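Local coordinates for protein folylpolyglutamate synthase (FolC) (Helicobacter pylori, PDB 6K8C) that probably adds glutamate to dihydropteroate and to tetrahydrofolate derivatives at the expense of ATP, serving both folate synthesis and polyglutamation, at residues L322-L327 / E348-I353; E298-I303 / P329-V334; L337-E342 / A382-K387. All coordinates share one frame; numbering follows the deposited sequence.

Contact 1 of 3, residues L322-L327 / E348-I353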
ATOM      1  N   LEU A 322      -6.953  -2.060 -21.491  1.00 29.14           N
ATOM      2  CA  LEU A 322      -5.770  -1.246 -21.748  1.00 31.38           C
ATOM      3  C   LEU A 322      -4.519  -1.881 -21.151  1.00 29.03           C
ATOM      4  O   LEU A 322      -3.457  -1.894 -21.786  1.00 30.28           O
ATOM      5  CB  LEU A 322      -5.979   0.160 -21.189  1.00 35.34           C
ATOM      6  CG  LEU A 322      -4.848   1.163 -21.420  1.00 36.80           C
ATOM      7  CD1 LEU A 322      -4.434   1.161 -22.882  1.00 38.08           C
ATOM      8  CD2 LEU A 322      -5.270   2.556 -20.967  1.00 35.56           C
ATOM      9  N   VAL A 323      -4.630  -2.420 -19.938  1.00 31.38           N
ATOM     10  CA  VAL A 323      -3.473  -3.023 -19.282  1.00 30.58           C
ATOM     11  C   VAL A 323      -2.961  -4.208 -20.093  1.00 29.84           C
ATOM     12  O   VAL A 323      -1.756  -4.341 -20.342  1.00 28.25           O
ATOM     13  CB  VAL A 323      -3.835  -3.423 -17.842  1.00 40.56           C
ATOM     14  CG1 VAL A 323      -2.919  -4.522 -17.337  1.00 32.07           C
ATOM     15  CG2 VAL A 323      -3.785  -2.195 -16.939  1.00 34.61           C
ATOM     16  N   LEU A 324      -3.873  -5.074 -20.542  1.00 27.52           N
ATOM     17  CA  LEU A 324      -3.470  -6.222 -21.346  1.00 23.13           C
ATOM     18  C   LEU A 324      -2.955  -5.793 -22.715  1.00 26.43           C
ATOM     19  O   LEU A 324      -2.051  -6.432 -23.271  1.00 28.51           O
ATOM     20  CB  LEU A 324      -4.640  -7.195 -21.489  1.00 27.19           C
ATOM     21  CG  LEU A 324      -5.086  -7.826 -20.164  1.00 31.88           C
ATOM     22  CD1 LEU A 324      -6.466  -8.450 -20.289  1.00 33.07           C
ATOM     23  CD2 LEU A 324      -4.065  -8.856 -19.705  1.00 31.40           C
ATOM     24  N   GLU A 325      -3.524  -4.728 -23.287  1.00 26.78           N
ATOM     25  CA  GLU A 325      -3.009  -4.215 -24.553  1.00 28.85           C
ATOM     26  C   GLU A 325      -1.579  -3.710 -24.397  1.00 23.50           C
ATOM     27  O   GLU A 325      -0.736  -3.919 -25.280  1.00 26.48           O
ATOM     28  CB  GLU A 325      -3.918  -3.106 -25.081  1.00 29.75           C
ATOM     29  CG  GLU A 325      -3.534  -2.615 -26.463  1.00 32.62           C
ATOM     30  CD  GLU A 325      -4.353  -1.415 -26.904  1.00 40.98           C
ATOM     31  OE1 GLU A 325      -4.298  -0.365 -26.225  1.00 38.62           O
ATOM     32  OE2 GLU A 325      -5.055  -1.526 -27.930  1.00 47.76           O
ATOM     33  N   ILE A 326      -1.286  -3.051 -23.278  1.00 27.98           N
ATOM     34  CA  ILE A 326       0.072  -2.572 -23.023  1.00 26.86           C
ATOM     35  C   ILE A 326       1.038  -3.742 -22.873  1.00 28.56           C
ATOM     36  O   ILE A 326       2.168  -3.707 -23.381  1.00 26.09           O
ATOM     37  CB  ILE A 326       0.079  -1.656 -21.784  1.00 31.03           C
ATOM     38  CG1 ILE A 326      -0.547  -0.298 -22.128  1.00 27.17           C
ATOM     39  CG2 ILE A 326       1.493  -1.490 -21.229  1.00 26.23           C
ATOM     40  CD1 ILE A 326      -1.089   0.444 -20.921  1.00 30.00           C
ATOM     41  N   LEU A 327       0.607  -4.807 -22.192  1.00 25.70           N
ATOM     42  CA  LEU A 327       1.501  -5.930 -21.934  1.00 26.56           C
ATOM     43  C   LEU A 327       1.631  -6.861 -23.131  1.00 28.44           C
ATOM     44  O   LEU A 327       2.652  -7.544 -23.259  1.00 23.55           O
ATOM     45  CB  LEU A 327       1.022  -6.724 -20.715  1.00 25.78           C
ATOM     46  CG  LEU A 327       1.188  -6.000 -19.377  1.00 31.89           C
ATOM     47  CD1 LEU A 327       0.360  -6.663 -18.283  1.00 26.05           C
ATOM     48  CD2 LEU A 327       2.660  -5.968 -19.003  1.00 28.85           C
ATOM     49  N   GLU A 348     -16.077 -14.886 -18.243  1.00 51.70           N
ATOM     50  CA  GLU A 348     -16.370 -14.830 -19.673  1.00 55.30           C
ATOM     51  C   GLU A 348     -16.130 -13.440 -20.246  1.00 49.25           C
ATOM     52  O   GLU A 348     -15.771 -13.311 -21.423  1.00 56.82           O
ATOM     53  CB  GLU A 348     -17.808 -15.277 -19.935  1.00 57.39           C
ATOM     54  CG  GLU A 348     -18.039 -16.761 -19.699  1.00 70.90           C
ATOM     55  CD  GLU A 348     -17.192 -17.632 -20.606  1.00 75.50           C
ATOM     56  OE1 GLU A 348     -17.155 -17.358 -21.825  1.00 61.17           O
ATOM     57  OE2 GLU A 348     -16.562 -18.588 -20.100  1.00 71.49           O
ATOM     58  N   LYS A 349     -16.324 -12.392 -19.442  1.00 45.53           N
ATOM     59  CA  LYS A 349     -15.996 -11.045 -19.897  1.00 46.35           C
ATOM     60  C   LYS A 349     -14.497 -10.904 -20.135  1.00 52.43           C
ATOM     61  O   LYS A 349     -14.064 -10.353 -21.155  1.00 44.40           O
ATOM     62  CB  LYS A 349     -16.487 -10.015 -18.879  1.00 43.34           C
ATOM     63  CG  LYS A 349     -16.191  -8.576 -19.255  1.00 48.83           C
ATOM     64  CD  LYS A 349     -16.622  -7.616 -18.157  1.00 48.56           C
ATOM     65  CE  LYS A 349     -16.053  -6.224 -18.385  1.00 61.21           C
ATOM     66  NZ  LYS A 349     -16.968  -5.160 -17.887  1.00 58.90           N
ATOM     67  N   LEU A 350     -13.686 -11.405 -19.199  1.00 43.03           N
ATOM     68  CA  LEU A 350     -12.238 -11.371 -19.368  1.00 41.05           C
ATOM     69  C   LEU A 350     -11.810 -12.156 -20.602  1.00 41.19           C
ATOM     70  O   LEU A 350     -10.931 -11.716 -21.354  1.00 38.97           O
ATOM     71  CB  LEU A 350     -11.554 -11.925 -18.117  1.00 45.17           C
ATOM     72  CG  LEU A 350     -10.028 -12.016 -18.151  1.00 46.18           C
ATOM     73  CD1 LEU A 350      -9.415 -10.667 -18.521  1.00 38.23           C
ATOM     74  CD2 LEU A 350      -9.488 -12.512 -16.813  1.00 37.99           C
ATOM     75  N   LYS A 351     -12.427 -13.319 -20.830  1.00 40.04           N
ATOM     76  CA  LYS A 351     -12.115 -14.099 -22.023  1.00 37.48           C
ATOM     77  C   LYS A 351     -12.400 -13.312 -23.295  1.00 41.57           C
ATOM     78  O   LYS A 351     -11.685 -13.464 -24.293  1.00 37.74           O
ATOM     79  CB  LYS A 351     -12.911 -15.404 -22.027  1.00 45.05           C
ATOM     80  CG  LYS A 351     -12.343 -16.509 -21.143  1.00 51.77           C
ATOM     81  CD  LYS A 351     -13.140 -17.799 -21.325  1.00 54.06           C
ATOM     82  CE  LYS A 351     -12.496 -18.974 -20.600  1.00 65.03           C
ATOM     83  NZ  LYS A 351     -13.371 -20.184 -20.607  1.00 62.87           N
ATOM     84  N   GLY A 352     -13.438 -12.472 -23.281  1.00 42.05           N
ATOM     85  CA  GLY A 352     -13.760 -11.690 -24.463  1.00 40.97           C
ATOM     86  C   GLY A 352     -12.767 -10.578 -24.723  1.00 44.16           C
ATOM     87  O   GLY A 352     -12.491 -10.246 -25.881  1.00 45.14           O
ATOM     88  N   ILE A 353     -12.224  -9.983 -23.659  1.00 45.74           N
ATOM     89  CA  ILE A 353     -11.178  -8.979 -23.827  1.00 41.68           C
ATOM     90  C   ILE A 353      -9.937  -9.614 -24.434  1.00 38.29           C
ATOM     91  O   ILE A 353      -9.329  -9.068 -25.365  1.00 35.88           O
ATOM     92  CB  ILE A 353     -10.868  -8.306 -22.478  1.00 36.86           C
ATOM     93  CG1 ILE A 353     -12.085  -7.517 -21.990  1.00 43.63           C
ATOM     94  CG2 ILE A 353      -9.635  -7.409 -22.591  1.00 35.57           C
ATOM     95  CD1 ILE A 353     -12.003  -7.101 -20.539  1.00 38.46           C
TER

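Contact 2 of 3, residues E298-I303 / P329-V334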
ATOM      1  N   GLU A 298       8.722  -3.047 -19.560  1.00 27.59           N
ATOM      2  CA  GLU A 298      10.132  -2.688 -19.680  1.00 34.94           C
ATOM      3  C   GLU A 298      11.005  -3.608 -18.836  1.00 38.29           C
ATOM      4  O   GLU A 298      12.095  -4.005 -19.264  1.00 40.00           O
ATOM      5  CB  GLU A 298      10.340  -1.229 -19.270  1.00 42.01           C
ATOM      6  CG  GLU A 298       9.872  -0.208 -20.300  1.00 54.00           C
ATOM      7  CD  GLU A 298      10.120  -0.657 -21.729  1.00 64.02           C
ATOM      8  OE1 GLU A 298       9.138  -0.785 -22.496  1.00 56.73           O
ATOM      9  OE2 GLU A 298      11.298  -0.877 -22.087  1.00 62.90           O
ATOM     10  N   GLU A 299      10.540  -3.965 -17.638  1.00 38.60           N
ATOM     11  CA  GLU A 299      11.317  -4.864 -16.792  1.00 36.55           C
ATOM     12  C   GLU A 299      11.327  -6.283 -17.342  1.00 41.06           C
ATOM     13  O   GLU A 299      12.322  -6.998 -17.186  1.00 42.95           O
ATOM     14  CB  GLU A 299      10.775  -4.845 -15.367  1.00 42.58           C
ATOM     15  CG  GLU A 299      11.403  -3.754 -14.519  1.00 67.89           C
ATOM     16  CD  GLU A 299      12.682  -4.204 -13.844  1.00 63.71           C
ATOM     17  OE1 GLU A 299      13.767  -3.860 -14.355  1.00 74.92           O
ATOM     18  OE2 GLU A 299      12.607  -4.902 -12.810  1.00 72.16           O
ATOM     19  N   ILE A 300      10.240  -6.706 -17.990  1.00 36.01           N
ATOM     20  CA  ILE A 300      10.241  -8.002 -18.660  1.00 30.74           C
ATOM     21  C   ILE A 300      11.280  -8.025 -19.776  1.00 40.53           C
ATOM     22  O   ILE A 300      11.998  -9.016 -19.956  1.00 38.64           O
ATOM     23  CB  ILE A 300       8.833  -8.327 -19.194  1.00 30.84           C
ATOM     24  CG1 ILE A 300       7.895  -8.718 -18.045  1.00 31.58           C
ATOM     25  CG2 ILE A 300       8.904  -9.446 -20.216  1.00 26.40           C
ATOM     26  CD1 ILE A 300       6.430  -8.771 -18.465  1.00 29.86           C
ATOM     27  N   LYS A 301      11.371  -6.937 -20.546  1.00 37.23           N
ATOM     28  CA  LYS A 301      12.372  -6.869 -21.607  1.00 38.08           C
ATOM     29  C   LYS A 301      13.781  -6.971 -21.038  1.00 42.97           C
ATOM     30  O   LYS A 301      14.626  -7.694 -21.575  1.00 51.48           O
ATOM     31  CB  LYS A 301      12.216  -5.574 -22.404  1.00 39.42           C
ATOM     32  CG  LYS A 301      10.906  -5.434 -23.163  1.00 37.83           C
ATOM     33  CD  LYS A 301      10.767  -4.023 -23.715  1.00 49.90           C
ATOM     34  CE  LYS A 301       9.668  -3.923 -24.759  1.00 49.17           C
ATOM     35  NZ  LYS A 301       9.473  -2.511 -25.209  1.00 50.50           N
ATOM     36  N   ARG A 302      14.054  -6.252 -19.948  1.00 40.05           N
ATOM     37  CA  ARG A 302      15.389  -6.288 -19.359  1.00 54.19           C
ATOM     38  C   ARG A 302      15.707  -7.668 -18.797  1.00 53.39           C
ATOM     39  O   ARG A 302      16.782  -8.226 -19.049  1.00 57.14           O
ATOM     40  CB  ARG A 302      15.506  -5.227 -18.263  1.00 57.16           C
ATOM     41  CG  ARG A 302      16.811  -5.297 -17.479  1.00 72.07           C
ATOM     42  CD  ARG A 302      16.869  -4.252 -16.372  1.00 76.37           C
ATOM     43  NE  ARG A 302      15.984  -4.572 -15.255  1.00 73.20           N
ATOM     44  CZ  ARG A 302      16.387  -5.137 -14.121  1.00 77.09           C
ATOM     45  NH1 ARG A 302      15.513  -5.388 -13.153  1.00 73.27           N
ATOM     46  NH2 ARG A 302      17.664  -5.453 -13.952  1.00 75.43           N
ATOM     47  N   ILE A 303      14.772  -8.242 -18.041  1.00 53.41           N
ATOM     48  CA  ILE A 303      15.074  -9.428 -17.247  1.00 50.12           C
ATOM     49  C   ILE A 303      15.039 -10.688 -18.104  1.00 53.18           C
ATOM     50  O   ILE A 303      15.958 -11.514 -18.048  1.00 49.08           O
ATOM     51  CB  ILE A 303      14.105  -9.519 -16.055  1.00 46.24           C
ATOM     52  CG1 ILE A 303      14.333  -8.336 -15.109  1.00 49.14           C
ATOM     53  CG2 ILE A 303      14.273 -10.848 -15.320  1.00 46.83           C
ATOM     54  CD1 ILE A 303      13.484  -8.375 -13.856  1.00 57.12           C
ATOM     55  N   PRO A 329       2.651  -6.881 -26.202  1.00 28.12           N
ATOM     56  CA  PRO A 329       3.895  -7.038 -26.979  1.00 31.05           C
ATOM     57  C   PRO A 329       4.938  -7.947 -26.341  1.00 37.89           C
ATOM     58  O   PRO A 329       5.825  -8.424 -27.057  1.00 30.99           O
ATOM     59  CB  PRO A 329       4.411  -5.600 -27.105  1.00 32.81           C
ATOM     60  CG  PRO A 329       3.183  -4.777 -27.083  1.00 32.36           C
ATOM     61  CD  PRO A 329       2.269  -5.460 -26.094  1.00 27.73           C
ATOM     62  N   VAL A 330       4.868  -8.217 -25.035  1.00 29.28           N
ATOM     63  CA  VAL A 330       5.841  -9.094 -24.392  1.00 26.76           C
ATOM     64  C   VAL A 330       5.194 -10.348 -23.817  1.00 30.87           C
ATOM     65  O   VAL A 330       5.839 -11.075 -23.056  1.00 35.14           O
ATOM     66  CB  VAL A 330       6.642  -8.354 -23.299  1.00 34.21           C
ATOM     67  CG1 VAL A 330       7.489  -7.240 -23.900  1.00 31.90           C
ATOM     68  CG2 VAL A 330       5.715  -7.809 -22.223  1.00 26.46           C
ATOM     69  N   ILE A 331       3.936 -10.621 -24.159  1.00 29.80           N
ATOM     70  CA  ILE A 331       3.176 -11.719 -23.572  1.00 28.00           C
ATOM     71  C   ILE A 331       2.742 -12.660 -24.687  1.00 33.91           C
ATOM     72  O   ILE A 331       2.083 -12.236 -25.643  1.00 29.95           O
ATOM     73  CB  ILE A 331       1.956 -11.218 -22.785  1.00 27.17           C
ATOM     74  CG1 ILE A 331       2.407 -10.379 -21.585  1.00 27.70           C
ATOM     75  CG2 ILE A 331       1.112 -12.405 -22.313  1.00 27.49           C
ATOM     76  CD1 ILE A 331       3.315 -11.137 -20.616  1.00 27.28           C
ATOM     77  N   LYS A 332       3.095 -13.939 -24.555  1.00 34.81           N
ATOM     78  CA  LYS A 332       2.700 -14.940 -25.536  1.00 39.57           C
ATOM     79  C   LYS A 332       1.461 -15.721 -25.130  1.00 35.97           C
ATOM     80  O   LYS A 332       0.822 -16.330 -25.994  1.00 40.58           O
ATOM     81  CB  LYS A 332       3.850 -15.922 -25.796  1.00 34.95           C
ATOM     82  CG  LYS A 332       4.210 -16.809 -24.605  1.00 35.85           C
ATOM     83  CD  LYS A 332       5.466 -17.611 -24.904  1.00 42.31           C
ATOM     84  CE  LYS A 332       5.848 -18.514 -23.737  1.00 43.11           C
ATOM     85  NZ  LYS A 332       7.057 -19.318 -24.073  1.00 47.31           N
ATOM     86  N   LYS A 333       1.101 -15.711 -23.850  1.00 36.93           N
ATOM     87  CA  LYS A 333      -0.074 -16.432 -23.390  1.00 31.98           C
ATOM     88  C   LYS A 333      -0.483 -15.875 -22.038  1.00 33.82           C
ATOM     89  O   LYS A 333       0.364 -15.446 -21.250  1.00 35.97           O
ATOM     90  CB  LYS A 333       0.192 -17.941 -23.295  1.00 34.77           C
ATOM     91  CG  LYS A 333      -1.060 -18.786 -23.097  1.00 43.27           C
ATOM     92  CD  LYS A 333      -0.756 -20.274 -23.201  1.00 52.18           C
ATOM     93  CE  LYS A 333      -2.029 -21.104 -23.101  1.00 49.54           C
ATOM     94  NZ  LYS A 333      -1.748 -22.513 -22.706  1.00 57.93           N
ATOM     95  N   VAL A 334      -1.788 -15.875 -21.782  1.00 29.22           N
ATOM     96  CA  VAL A 334      -2.345 -15.450 -20.503  1.00 25.71           C
ATOM     97  C   VAL A 334      -2.936 -16.666 -19.809  1.00 36.27           C
ATOM     98  O   VAL A 334      -3.772 -17.371 -20.385  1.00 35.35           O
ATOM     99  CB  VAL A 334      -3.412 -14.357 -20.675  1.00 29.52           C
ATOM    100  CG1 VAL A 334      -3.966 -13.941 -19.313  1.00 25.17           C
ATOM    101  CG2 VAL A 334      -2.836 -13.149 -21.420  1.00 26.14           C
TER

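Contact 3 of 3, residues L337-E342 / A382-K387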
ATOM      1  N   LEU A 337      -5.863 -16.618 -13.452  1.00 42.66           N
ATOM      2  CA  LEU A 337      -5.856 -17.136 -12.083  1.00 41.15           C
ATOM      3  C   LEU A 337      -7.275 -17.056 -11.540  1.00 42.20           C
ATOM      4  O   LEU A 337      -7.717 -16.020 -11.036  1.00 43.47           O
ATOM      5  CB  LEU A 337      -4.874 -16.367 -11.206  1.00 38.21           C
ATOM      6  CG  LEU A 337      -4.571 -17.004  -9.846  1.00 45.42           C
ATOM      7  CD1 LEU A 337      -3.923 -18.352 -10.022  1.00 48.58           C
ATOM      8  CD2 LEU A 337      -3.692 -16.100  -8.994  1.00 45.72           C
ATOM      9  N   GLU A 338      -7.995 -18.172 -11.649  1.00 47.73           N
ATOM     10  CA  GLU A 338      -9.374 -18.266 -11.186  1.00 60.54           C
ATOM     11  C   GLU A 338      -9.515 -17.743  -9.764  1.00 52.11           C
ATOM     12  O   GLU A 338      -8.833 -18.213  -8.847  1.00 52.90           O
ATOM     13  CB  GLU A 338      -9.835 -19.722 -11.258  1.00 66.21           C
ATOM     14  CG  GLU A 338     -11.340 -19.906 -11.311  1.00 70.28           C
ATOM     15  CD  GLU A 338     -11.741 -20.973 -12.304  1.00 78.99           C
ATOM     16  OE1 GLU A 338     -11.279 -22.122 -12.145  1.00 76.83           O
ATOM     17  OE2 GLU A 338     -12.515 -20.669 -13.235  1.00 82.17           O
ATOM     18  N   LEU A 339     -10.383 -16.746  -9.592  1.00 58.74           N
ATOM     19  CA  LEU A 339     -10.715 -16.193  -8.288  1.00 60.01           C
ATOM     20  C   LEU A 339     -12.221 -16.010  -8.218  1.00 71.15           C
ATOM     21  O   LEU A 339     -12.833 -15.501  -9.162  1.00 64.09           O
ATOM     22  CB  LEU A 339     -10.016 -14.850  -8.035  1.00 59.46           C
ATOM     23  CG  LEU A 339      -8.523 -14.883  -7.715  1.00 54.06           C
ATOM     24  CD1 LEU A 339      -7.901 -13.531  -8.010  1.00 52.15           C
ATOM     25  CD2 LEU A 339      -8.286 -15.286  -6.274  1.00 50.80           C
ATOM     26  N   HIS A 340     -12.813 -16.422  -7.099  1.00 74.76           N
ATOM     27  CA  HIS A 340     -14.256 -16.363  -6.916  1.00 77.07           C
ATOM     28  C   HIS A 340     -14.686 -15.239  -5.986  1.00 75.11           C
ATOM     29  O   HIS A 340     -15.887 -15.073  -5.749  1.00 74.28           O
ATOM     30  CB  HIS A 340     -14.768 -17.709  -6.400  1.00 69.26           C
ATOM     31  CG  HIS A 340     -14.589 -18.824  -7.382  1.00 84.12           C
ATOM     32  ND1 HIS A 340     -15.491 -19.078  -8.393  1.00 94.12           N
ATOM     33  CD2 HIS A 340     -13.596 -19.735  -7.526  1.00 82.84           C
ATOM     34  CE1 HIS A 340     -15.068 -20.105  -9.110  1.00 90.25           C
ATOM     35  NE2 HIS A 340     -13.922 -20.522  -8.605  1.00 86.78           N
ATOM     36  N   GLU A 341     -13.737 -14.472  -5.458  1.00 66.36           N
ATOM     37  CA  GLU A 341     -14.067 -13.270  -4.712  1.00 57.21           C
ATOM     38  C   GLU A 341     -14.907 -12.344  -5.586  1.00 73.92           C
ATOM     39  O   GLU A 341     -14.786 -12.333  -6.813  1.00 75.34           O
ATOM     40  CB  GLU A 341     -12.783 -12.587  -4.236  1.00 61.59           C
ATOM     41  CG  GLU A 341     -12.046 -13.336  -3.110  1.00 62.71           C
ATOM     42  CD  GLU A 341     -11.374 -14.640  -3.552  1.00 69.39           C
ATOM     43  OE1 GLU A 341     -11.729 -15.194  -4.617  1.00 73.06           O
ATOM     44  OE2 GLU A 341     -10.483 -15.124  -2.820  1.00 72.86           O
ATOM     45  N   GLU A 342     -15.773 -11.565  -4.941  1.00 67.47           N
ATOM     46  CA  GLU A 342     -16.971 -11.101  -5.633  1.00 77.59           C
ATOM     47  C   GLU A 342     -16.703  -9.957  -6.607  1.00 79.85           C
ATOM     48  O   GLU A 342     -17.273  -9.941  -7.703  1.00 73.15           O
ATOM     49  CB  GLU A 342     -18.039 -10.711  -4.614  1.00 84.79           C
ATOM     50  CG  GLU A 342     -18.973 -11.869  -4.297  1.00 72.50           C
ATOM     51  CD  GLU A 342     -20.014 -12.086  -5.379  1.00 72.81           C
ATOM     52  OE1 GLU A 342     -20.451 -13.242  -5.566  1.00 69.42           O
ATOM     53  OE2 GLU A 342     -20.400 -11.097  -6.039  1.00 85.41           O
ATOM     54  N   ALA A 382      -1.626 -11.865  -6.415  1.00 29.79           N
ATOM     55  CA  ALA A 382      -0.270 -12.253  -6.042  1.00 34.87           C
ATOM     56  C   ALA A 382      -0.272 -13.158  -4.819  1.00 40.34           C
ATOM     57  O   ALA A 382       0.469 -14.146  -4.768  1.00 33.74           O
ATOM     58  CB  ALA A 382       0.584 -11.014  -5.785  1.00 32.67           C
ATOM     59  N   ASN A 383      -1.098 -12.835  -3.821  1.00 34.34           N
ATOM     60  CA  ASN A 383      -1.118 -13.642  -2.605  1.00 40.57           C
ATOM     61  C   ASN A 383      -1.743 -15.011  -2.858  1.00 40.34           C
ATOM     62  O   ASN A 383      -1.282 -16.019  -2.310  1.00 41.32           O
ATOM     63  CB  ASN A 383      -1.862 -12.903  -1.493  1.00 34.09           C
ATOM     64  CG  ASN A 383      -2.065 -13.761  -0.263  1.00 48.16           C
ATOM     65  OD1 ASN A 383      -3.127 -14.352  -0.075  1.00 55.70           O
ATOM     66  ND2 ASN A 383      -1.039 -13.845   0.578  1.00 45.15           N
ATOM     67  N   ALA A 384      -2.779 -15.068  -3.700  1.00 42.90           N
ATOM     68  CA  ALA A 384      -3.395 -16.352  -4.026  1.00 38.98           C
ATOM     69  C   ALA A 384      -2.465 -17.214  -4.871  1.00 46.35           C
ATOM     70  O   ALA A 384      -2.418 -18.438  -4.696  1.00 42.97           O
ATOM     71  CB  ALA A 384      -4.730 -16.137  -4.740  1.00 37.36           C
ATOM     72  N   PHE A 385      -1.723 -16.602  -5.798  1.00 31.72           N
ATOM     73  CA  PHE A 385      -0.700 -17.352  -6.517  1.00 32.02           C
ATOM     74  C   PHE A 385       0.343 -17.904  -5.558  1.00 32.07           C
ATOM     75  O   PHE A 385       0.771 -19.057  -5.677  1.00 34.75           O
ATOM     76  CB  PHE A 385      -0.006 -16.478  -7.562  1.00 32.74           C
ATOM     77  CG  PHE A 385       1.220 -17.122  -8.139  1.00 31.37           C
ATOM     78  CD1 PHE A 385       1.108 -18.046  -9.163  1.00 29.13           C
ATOM     79  CD2 PHE A 385       2.479 -16.847  -7.625  1.00 30.17           C
ATOM     80  CE1 PHE A 385       2.227 -18.660  -9.689  1.00 33.29           C
ATOM     81  CE2 PHE A 385       3.600 -17.461  -8.143  1.00 33.17           C
ATOM     82  CZ  PHE A 385       3.477 -18.367  -9.176  1.00 38.08           C
ATOM     83  N   TYR A 386       0.796 -17.068  -4.622  1.00 30.85           N
ATOM     84  CA  TYR A 386       1.885 -17.459  -3.733  1.00 36.27           C
ATOM     85  C   TYR A 386       1.502 -18.662  -2.882  1.00 39.73           C
ATOM     86  O   TYR A 386       2.341 -19.526  -2.602  1.00 37.09           O
ATOM     87  CB  TYR A 386       2.278 -16.281  -2.845  1.00 37.46           C
ATOM     88  CG  TYR A 386       3.404 -16.597  -1.894  1.00 39.19           C
ATOM     89  CD1 TYR A 386       4.650 -16.986  -2.370  1.00 36.02           C
ATOM     90  CD2 TYR A 386       3.225 -16.506  -0.520  1.00 37.60           C
ATOM     91  CE1 TYR A 386       5.687 -17.274  -1.505  1.00 42.50           C
ATOM     92  CE2 TYR A 386       4.258 -16.795   0.355  1.00 39.16           C
ATOM     93  CZ  TYR A 386       5.486 -17.178  -0.143  1.00 49.40           C
ATOM     94  OH  TYR A 386       6.520 -17.468   0.721  1.00 49.32           O
ATOM     95  N   LYS A 387       0.240 -18.733  -2.457  1.00 41.03           N
ATOM     96  CA  LYS A 387      -0.206 -19.868  -1.655  1.00 44.32           C
ATOM     97  C   LYS A 387      -0.196 -21.152  -2.474  1.00 52.95           C
ATOM     98  O   LYS A 387       0.291 -22.190  -2.012  1.00 49.87           O
ATOM     99  CB  LYS A 387      -1.599 -19.593  -1.089  1.00 43.31           C
ATOM    100  CG  LYS A 387      -1.589 -18.768   0.190  1.00 53.63           C
ATOM    101  CD  LYS A 387      -2.626 -17.659   0.136  1.00 61.32           C
ATOM    102  CE  LYS A 387      -3.362 -17.517   1.456  1.00 62.80           C
ATOM    103  NZ  LYS A 387      -4.746 -16.997   1.263  1.00 68.73           N
TER

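Contact 1 of 3, residues L322-L327 / E348-I353
The side chain of L324 meets L350 and I353 through a single methyl group. Its CD1 lies 4.1 Å from L350 CD1 and, equally, 4.1 Å from I353 CG2, so one branch of a leucine touches two residues that stand three positions apart on the facing helix. L324 crosses each of these partners at about a right angle. The backbones stay well apart, 8.6 Å between the CA atoms of L324 and I353 where they come nearest; the two segments bury 87 Å² between them, and the side chains that touch are all apolar. L350 does not set out toward L324; with CG anti to its backbone N (chi1 177°) its end swings round until CD1 arrives. I353 does set out toward it, and uses its CG2 branch. The two helices, 320-327 and 347-357, belong to consecutive beta-alpha-beta units: the first links the parallel strands 308-312 and 331-336, the second links 331-336 to 361-363. Further out, L324 also rests on L310 and Y312 of strand 308-312 and on L354 and L357 of helix 347-357, and L350 shares Y312; leucine suits both positions, buried where the two helices meet over strand 308-312. On the other flank of helix 320-327, I326 packs against P290, A293 and K294 of helix 290-303, while its carbonyl oxygen accepts a hydrogen bond from K297 NZ.

Contact 2 of 3, residues E298-I303 / P329-V334
I300 and K301 turn to V330 across this contact, while the flat groups of helix 298-303, the guanidinium of R302 and the carboxylate of E299, pair along another flank of it. One face of the guanidinium carries CG1 of I303, 3.6 Å above the plane and offset toward the rim; at its edge, and in its plane, sits the carboxyl carbon CD of E299. R302 NH1 gives E299 OE2 a bond of 3.0 Å, 1° out of the guanidinium plane and taken on the syn lone pair. This salt bridge between residues about one turn apart probably helps to fix the rotation of both groups. Across the contact the chemistry is apolar. V330 holds CG1 anti to its carbonyl carbon (chi1 -64°), which divides its methyls between two neighbours: CG2 lies 3.9 Å from I300 CD1, and CG1 is 3.9 Å from K301 CG. A valine suits a spot where a compact side chain must touch two consecutive residues of a helix. I331 adds a looser touch, its CD1 4.5 Å from I300 CD1. K301 is amphipathic in use: its extended methylene chain passes V330 at about a right angle, and NZ then reaches the syn side of E298 OE1 at 3.2 Å, keeping the charge at the exposed margin. Around this core, I300 and I331 both rest on I308, and V330 also touches K297. Backbone hydrogen bonds of V330 and K332 with I308 bring the segment alongside strand 308-312. Helix 290-303 joins strand 282-285 to the parallel strand 308-312, so the contact sets a beta-alpha-beta crossover helix against the entry to the next parallel strand, an arrangement of the alpha/beta C-terminal domain of Mur ligases.

Contact 3 of 3, residues L337-E342 / A382-K387
L337 and F385 mark the nearest approach of the two backbones, with their CA atoms 7.6 Å apart. The chain at 337-342 is neither helix nor strand, yet it runs extended through L337, E338 and L339, so that the side chains of L337 and L339 both set out toward the helix; 382-387 is regular helix, with Y386 N bonded to A382 O at 2.9 Å. L337 carries its CG anti to the backbone N (chi1 -168°), which sends CD2 onto the helix: it lies 3.8 Å from F385 N and 4.0 Å from F385 CB. Beside it, L339 CD2 meets A384 CB at 4.0 Å. Alanine suits this position: its single methyl receives L339 and is small enough for L337 to reach the backbone N of F385 beside it. F385 offers that N and its CB here; the rest of its side chain leads away, and it also packs on I282, I284 and V367. L337 is itself positioned by backbone bonding with Y312 and by N313 ND2, which bonds to its carbonyl oxygen. The contact thus holds the loop leaving parallel strand 331-336 against helix 379-390, the last helix of the alpha/beta Mur ligase-type C-terminal domain.

All three contacts lie in the C-terminal part of the chain, around one mixed sheet, and all cross mainly by carbon-to-carbon contacts. Contacts 1 and 2 are the buried ones: contact 1 sets helix against helix, contact 2 a helix against the entry to strand 331-336. Contact 3 is only partly buried and takes up the loop that leaves the same strand. Segment 329-334 lies between 322-327 and 337-342, and so links all three. In contact 2 an exposed lysine joins by its methylenes, whereas the touching residues of contacts 1 and 3 are uncharged. Loop 337-342 lies between the helices of contact 1 and helix 379-390 follows both, so contacts 1 and 3 alternate along the chain.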